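Local coordinates for protein glyoxalase 3 (Candida albicans, PDB 4LRU) that converts methylglyoxal to D-lactate in one glutathione-independent step, detoxifying the methylglyoxal that the yeast makes itself, at residues V29-H34 / S136-G141; D207-T212 / T218-Q223. All coordinates share one frame; numbering follows the deposited sequence.

Interaction 1: V29-H34 / S136-G141; sequences VVEALH and SAVCHG
Glu31 of helix 29-42 reaches Cys139, the probable catalytic cysteine, at the end of strand 134-138. Cys139 sits on the nucleophile elbow of the DJ-1/PfpI fold. Its backbone has a positive phi (71°), as the second position of a type II' turn and a nucleophile elbow require; the turn runs from Val138 to Gly141. The turn is closed by Gly141 N bonding to Val138 O at 2.8 Å. Glu31 is the only residue of 29-34 that touches 136-141, an acid beside the elbow cysteine, as in DJ-1 relatives. Its CG lies beside the backbone N, opposite the carbonyl carbon, and the chain beyond is fully extended (chi2 180°). The carboxylate is thereby carried straight out from the helix toward the elbow. Val138 CG1 flanks the stem of Glu31, 4.0 Å from both Glu31 CB and Glu31 CG, and the two side chains pass each other at a slant. Farther out, the two carboxylate oxygens straddle the cysteine methylene: Glu31 OE1 is 3.4 Å from Cys139 CB. Ala107 also packs on Glu31, and the acid is buried. The imidazole of His140, also a probable active-site residue, makes no contact with 29-34; it bonds through NE2 to Glu171. Phe166 packs on Cys139. The cysteine sulfur extends opposite its backbone N (chi1 -167°), which sets Cys139 SG 3.3 Å from Glu31 OE2.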
loop_
_atom_site.group_PDB
_atom_site.type_symbol
_atom_site.label_atom_id
_atom_site.label_comp_id
_atom_site.label_asym_id
_atom_site.label_seq_id
_atom_site.Cartn_x
_atom_site.Cartn_y
_atom_site.Cartn_z
ATOM N N VAL A 29 -6.790 -7.479 -3.775
ATOM C CA VAL A 29 -8.060 -7.048 -3.171
ATOM C C VAL A 29 -7.942 -6.786 -1.671
ATOM O O VAL A 29 -8.266 -5.704 -1.216
ATOM C CB VAL A 29 -9.187 -8.044 -3.428
ATOM C CG1 VAL A 29 -10.450 -7.634 -2.682
ATOM C CG2 VAL A 29 -9.487 -8.129 -4.920
ATOM N N VAL A 30 -7.530 -7.780 -0.894
ATOM C CA VAL A 30 -7.600 -7.607 0.557
ATOM C C VAL A 30 -6.615 -6.583 1.110
ATOM O O VAL A 30 -6.792 -6.112 2.220
ATOM C CB VAL A 30 -7.467 -8.925 1.348
ATOM C CG1 VAL A 30 -8.699 -9.799 1.134
ATOM C CG2 VAL A 30 -6.193 -9.660 0.983
ATOM N N GLU A 31 -5.609 -6.193 0.322
ATOM C CA GLU A 31 -4.708 -5.123 0.738
ATOM C C GLU A 31 -5.338 -3.749 0.707
ATOM O O GLU A 31 -4.845 -2.837 1.355
ATOM C CB GLU A 31 -3.434 -5.122 -0.120
ATOM C CG GLU A 31 -2.628 -6.375 0.122
ATOM C CD GLU A 31 -1.357 -6.456 -0.688
ATOM O OE1 GLU A 31 -0.941 -5.436 -1.285
ATOM O OE2 GLU A 31 -0.769 -7.555 -0.683
ATOM N N ALA A 32 -6.421 -3.617 -0.054
ATOM C CA ALA A 32 -7.313 -2.476 0.017
ATOM C C ALA A 32 -8.465 -2.713 0.982
ATOM O O ALA A 32 -8.802 -1.825 1.774
ATOM C CB ALA A 32 -7.857 -2.151 -1.357
ATOM N N LEU A 33 -9.084 -3.889 0.897
ATOM C CA LEU A 33 -10.293 -4.180 1.675
ATOM C C LEU A 33 -10.019 -4.239 3.186
ATOM O O LEU A 33 -10.729 -3.598 3.964
ATOM C CB LEU A 33 -10.953 -5.467 1.175
ATOM C CG LEU A 33 -12.379 -5.794 1.642
ATOM C CD1 LEU A 33 -13.097 -6.696 0.642
ATOM C CD2 LEU A 33 -12.366 -6.439 3.017
ATOM N N HIS A 34 -9.012 -4.995 3.602
ATOM C CA HIS A 34 -8.732 -5.124 5.025
ATOM C C HIS A 34 -8.425 -3.780 5.684
ATOM O O HIS A 34 -9.051 -3.435 6.698
ATOM C CB HIS A 34 -7.614 -6.138 5.290
ATOM C CG HIS A 34 -8.023 -7.555 5.052
ATOM N ND1 HIS A 34 -7.132 -8.603 5.121
ATOM C CD2 HIS A 34 -9.225 -8.105 4.760
ATOM C CE1 HIS A 34 -7.764 -9.735 4.878
ATOM N NE2 HIS A 34 -9.040 -9.463 4.672
ATOM N N SER A 136 2.331 4.802 5.493
ATOM C CA SER A 136 2.314 3.356 5.645
ATOM C C SER A 136 2.077 2.687 4.304
ATOM O O SER A 136 1.541 3.287 3.372
ATOM C CB SER A 136 1.250 2.943 6.645
ATOM O OG SER A 136 -0.037 3.288 6.173
ATOM N N ALA A 137 2.484 1.431 4.211
ATOM C CA ALA A 137 2.219 0.624 3.039
ATOM C C ALA A 137 2.406 -0.844 3.374
ATOM O O ALA A 137 3.142 -1.210 4.294
ATOM C CB ALA A 137 3.148 1.030 1.908
ATOM N N VAL A 138 1.756 -1.680 2.583
ATOM C CA VAL A 138 1.898 -3.127 2.727
ATOM C C VAL A 138 2.395 -3.757 1.427
ATOM O O VAL A 138 2.104 -3.278 0.338
ATOM C CB VAL A 138 0.581 -3.768 3.197
ATOM C CG1 VAL A 138 -0.521 -3.634 2.153
ATOM C CG2 VAL A 138 0.790 -5.234 3.564
ATOM N N CYS A 139 3.168 -4.836 1.567
ATOM C CA CYS A 139 3.511 -5.721 0.442
ATOM C C CYS A 139 4.478 -5.029 -0.528
ATOM O O CYS A 139 5.589 -4.719 -0.131
ATOM C CB CYS A 139 2.244 -6.206 -0.247
ATOM S SG CYS A 139 2.502 -7.579 -1.387
ATOM N N HIS A 140 4.075 -4.736 -1.768
ATOM C CA HIS A 140 4.928 -3.889 -2.632
ATOM C C HIS A 140 4.649 -2.402 -2.492
ATOM O O HIS A 140 5.295 -1.567 -3.138
ATOM C CB HIS A 140 4.825 -4.302 -4.103
ATOM C CG HIS A 140 5.331 -5.680 -4.363
ATOM N ND1 HIS A 140 4.513 -6.788 -4.320
ATOM C CD2 HIS A 140 6.585 -6.145 -4.562
ATOM C CE1 HIS A 140 5.238 -7.872 -4.518
ATOM N NE2 HIS A 140 6.499 -7.510 -4.657
ATOM N N GLY A 141 3.684 -2.079 -1.644
ATOM C CA GLY A 141 3.320 -0.692 -1.369
ATOM C C GLY A 141 4.479 0.235 -1.061
ATOM O O GLY A 141 4.422 1.423 -1.399
#

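Interaction 2: D207-T212 / T218-Q223; sequences DNFTVT and TGVNPQ
Val211 and Thr218 form the antiparallel hydrogen-bonded pair of a beta hairpin. Val211 N donates to Thr218 O at 2.8 Å, and Thr218 N returns the bond to Val211 O at 2.9 Å. Next along, Thr210 and Gly219 make a non-hydrogen-bonded pair. There the strands are close, and Thr210 CA comes within 3.1 Å of Thr218 O, a bent CA-H...O contact. Beyond it the ladder slackens, with only a weak bond, 3.3 Å, from Val220 N to Phe209 O. The side chains take over: Val220 CG2 meets the edge of the Phe209 ring, in its plane, 3.7 Å from Phe209 CD2. Asn221 then grips the loop. Its ND2 donates to Asp207 O at 2.9 Å. Asp207 O lies close to the plane of the Asn221 amide, whereas ND2 approaches that oxygen 33° out of the carbonyl plane. With chi1 at 52°, the amide is turned to Asp207.

A second shell fixes these groups. Asn221 ND2 also bonds Pro205 O, and Asn221 OD1 takes Ser224 OG, which holds Phe209 N as well. A water bridges Val211 O and Thr218 OG1, and Thr218 OG1 is bonded by Thr164 N. Thr210 faces helix 225-236, where Thr210 OG1 is hydrogen-bonded to Asp231 OD2 and Lys227 NZ. Val211 and Thr218 face strand 162-163. Strand 210-213 edges the main sheet, and strand 216-219 separates it from strand 134-138.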
loop_
_atom_site.group_PDB
_atom_site.type_symbol
_atom_site.label_atom_id
_atom_site.label_comp_id
_atom_site.label_asym_id
_atom_site.label_seq_id
_atom_site.Cartn_x
_atom_site.Cartn_y
_atom_site.Cartn_z
ATOM N N ASP A 207 4.517 -14.586 6.668
ATOM C CA ASP A 207 4.299 -14.222 8.068
ATOM C C ASP A 207 3.440 -12.960 8.143
ATOM O O ASP A 207 3.550 -12.067 7.299
ATOM C CB ASP A 207 5.638 -13.944 8.765
ATOM C CG ASP A 207 6.438 -15.209 9.066
ATOM O OD1 ASP A 207 5.995 -16.328 8.728
ATOM O OD2 ASP A 207 7.544 -15.064 9.638
ATOM N N ASN A 208 2.634 -12.890 9.195
ATOM C CA ASN A 208 1.938 -11.666 9.587
ATOM C C ASN A 208 2.926 -10.780 10.353
ATOM O O ASN A 208 3.238 -11.046 11.515
ATOM C CB ASN A 208 0.759 -12.048 10.465
ATOM C CG ASN A 208 -0.052 -10.855 10.922
ATOM O OD1 ASN A 208 0.031 -9.755 10.360
ATOM N ND2 ASN A 208 -0.841 -11.075 11.964
ATOM N N PHE A 209 3.511 -9.809 9.656
ATOM C CA PHE A 209 4.650 -9.075 10.196
ATOM C C PHE A 209 4.622 -7.635 9.726
ATOM O O PHE A 209 4.403 -7.368 8.547
ATOM C CB PHE A 209 5.965 -9.734 9.767
ATOM C CG PHE A 209 7.199 -9.072 10.328
ATOM C CD1 PHE A 209 7.474 -9.117 11.688
ATOM C CD2 PHE A 209 8.074 -8.395 9.492
ATOM C CE1 PHE A 209 8.603 -8.497 12.198
ATOM C CE2 PHE A 209 9.209 -7.791 9.996
ATOM C CZ PHE A 209 9.466 -7.825 11.347
ATOM N N THR A 210 4.845 -6.734 10.680
ATOM C CA THR A 210 4.985 -5.320 10.415
ATOM C C THR A 210 6.205 -4.730 11.114
ATOM O O THR A 210 6.742 -5.302 12.076
ATOM C CB THR A 210 3.763 -4.524 10.898
ATOM O OG1 THR A 210 3.692 -4.590 12.334
ATOM C CG2 THR A 210 2.497 -5.040 10.266
ATOM N N VAL A 211 6.613 -3.569 10.613
ATOM C CA VAL A 211 7.680 -2.783 11.218
ATOM C C VAL A 211 7.177 -1.370 11.406
ATOM O O VAL A 211 6.617 -0.780 10.474
ATOM C CB VAL A 211 8.931 -2.774 10.332
ATOM C CG1 VAL A 211 9.953 -1.774 10.852
ATOM C CG2 VAL A 211 9.534 -4.175 10.251
ATOM N N THR A 212 7.350 -0.837 12.618
ATOM C CA THR A 212 7.030 0.556 12.912
ATOM C C THR A 212 8.329 1.276 13.212
ATOM O O THR A 212 9.119 0.833 14.082
ATOM C CB THR A 212 6.083 0.660 14.129
ATOM O OG1 THR A 212 4.819 0.059 13.811
ATOM C CG2 THR A 212 5.876 2.110 14.513
ATOM N N THR A 218 5.118 -0.337 7.993
ATOM C CA THR A 218 5.046 -1.183 6.814
ATOM C C THR A 218 4.744 -2.626 7.186
ATOM O O THR A 218 5.039 -3.063 8.298
ATOM C CB THR A 218 6.365 -1.126 6.020
ATOM O OG1 THR A 218 7.480 -1.314 6.900
ATOM C CG2 THR A 218 6.517 0.231 5.333
ATOM N N GLY A 219 4.166 -3.363 6.233
ATOM C CA GLY A 219 3.888 -4.791 6.392
ATOM C C GLY A 219 4.275 -5.597 5.170
ATOM O O GLY A 219 4.474 -5.053 4.083
ATOM N N VAL A 220 4.355 -6.912 5.326
ATOM C CA VAL A 220 5.062 -7.737 4.340
ATOM C C VAL A 220 4.226 -8.106 3.101
ATOM O O VAL A 220 4.754 -8.210 1.984
ATOM C CB VAL A 220 5.580 -9.019 4.994
ATOM C CG1 VAL A 220 6.279 -9.901 3.969
ATOM C CG2 VAL A 220 6.531 -8.663 6.125
ATOM N N ASN A 221 2.940 -8.359 3.302
ATOM C CA ASN A 221 2.174 -9.243 2.422
ATOM C C ASN A 221 0.672 -9.140 2.682
ATOM O O ASN A 221 0.237 -8.433 3.587
ATOM C CB ASN A 221 2.643 -10.697 2.605
ATOM C CG ASN A 221 2.650 -11.130 4.068
ATOM O OD1 ASN A 221 1.843 -10.642 4.863
ATOM N ND2 ASN A 221 3.589 -11.985 4.441
ATOM N N PRO A 222 -0.138 -9.847 1.882
ATOM C CA PRO A 222 -1.580 -9.776 2.122
ATOM C C PRO A 222 -1.954 -10.219 3.534
ATOM O O PRO A 222 -2.872 -9.657 4.148
ATOM C CB PRO A 222 -2.152 -10.734 1.075
ATOM C CG PRO A 222 -1.150 -10.720 -0.043
ATOM C CD PRO A 222 0.182 -10.627 0.672
ATOM N N GLN A 223 -1.218 -11.195 4.058
ATOM C CA GLN A 223 -1.451 -11.716 5.397
ATOM C C GLN A 223 -1.235 -10.663 6.481
ATOM O O GLN A 223 -1.740 -10.813 7.581
ATOM C CB GLN A 223 -0.522 -12.909 5.654
ATOM C CG GLN A 223 -0.825 -14.106 4.769
ATOM C CD GLN A 223 -0.112 -14.080 3.419
ATOM O OE1 GLN A 223 0.447 -13.072 3.002
ATOM N NE2 GLN A 223 -0.112 -15.223 2.743
HETATM O O HOH W 1 8.335 0.695 8.523
#

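Interaction 1 lies in the core, whereas interaction 2 runs from the interior to the partly exposed rim of the same sheet. They share a seam, because strands 134-138 and 216-219 are neighbours. Backbone bonds probably join Ala137 O to Gly219 N and Cys139 N to Gly219 O, the latter 2.8 Å long, tying the hairpin to the nucleophile elbow. Past the strands, Val138 CG2 packs on Asn221 O and Glu31 OE2 on Pro222 CG, which brings 218-223 against both segments of interaction 1. Their chemistry differs: a single buried acid and two small side chains in one, a backbone ladder extended by an amide and a water in the other.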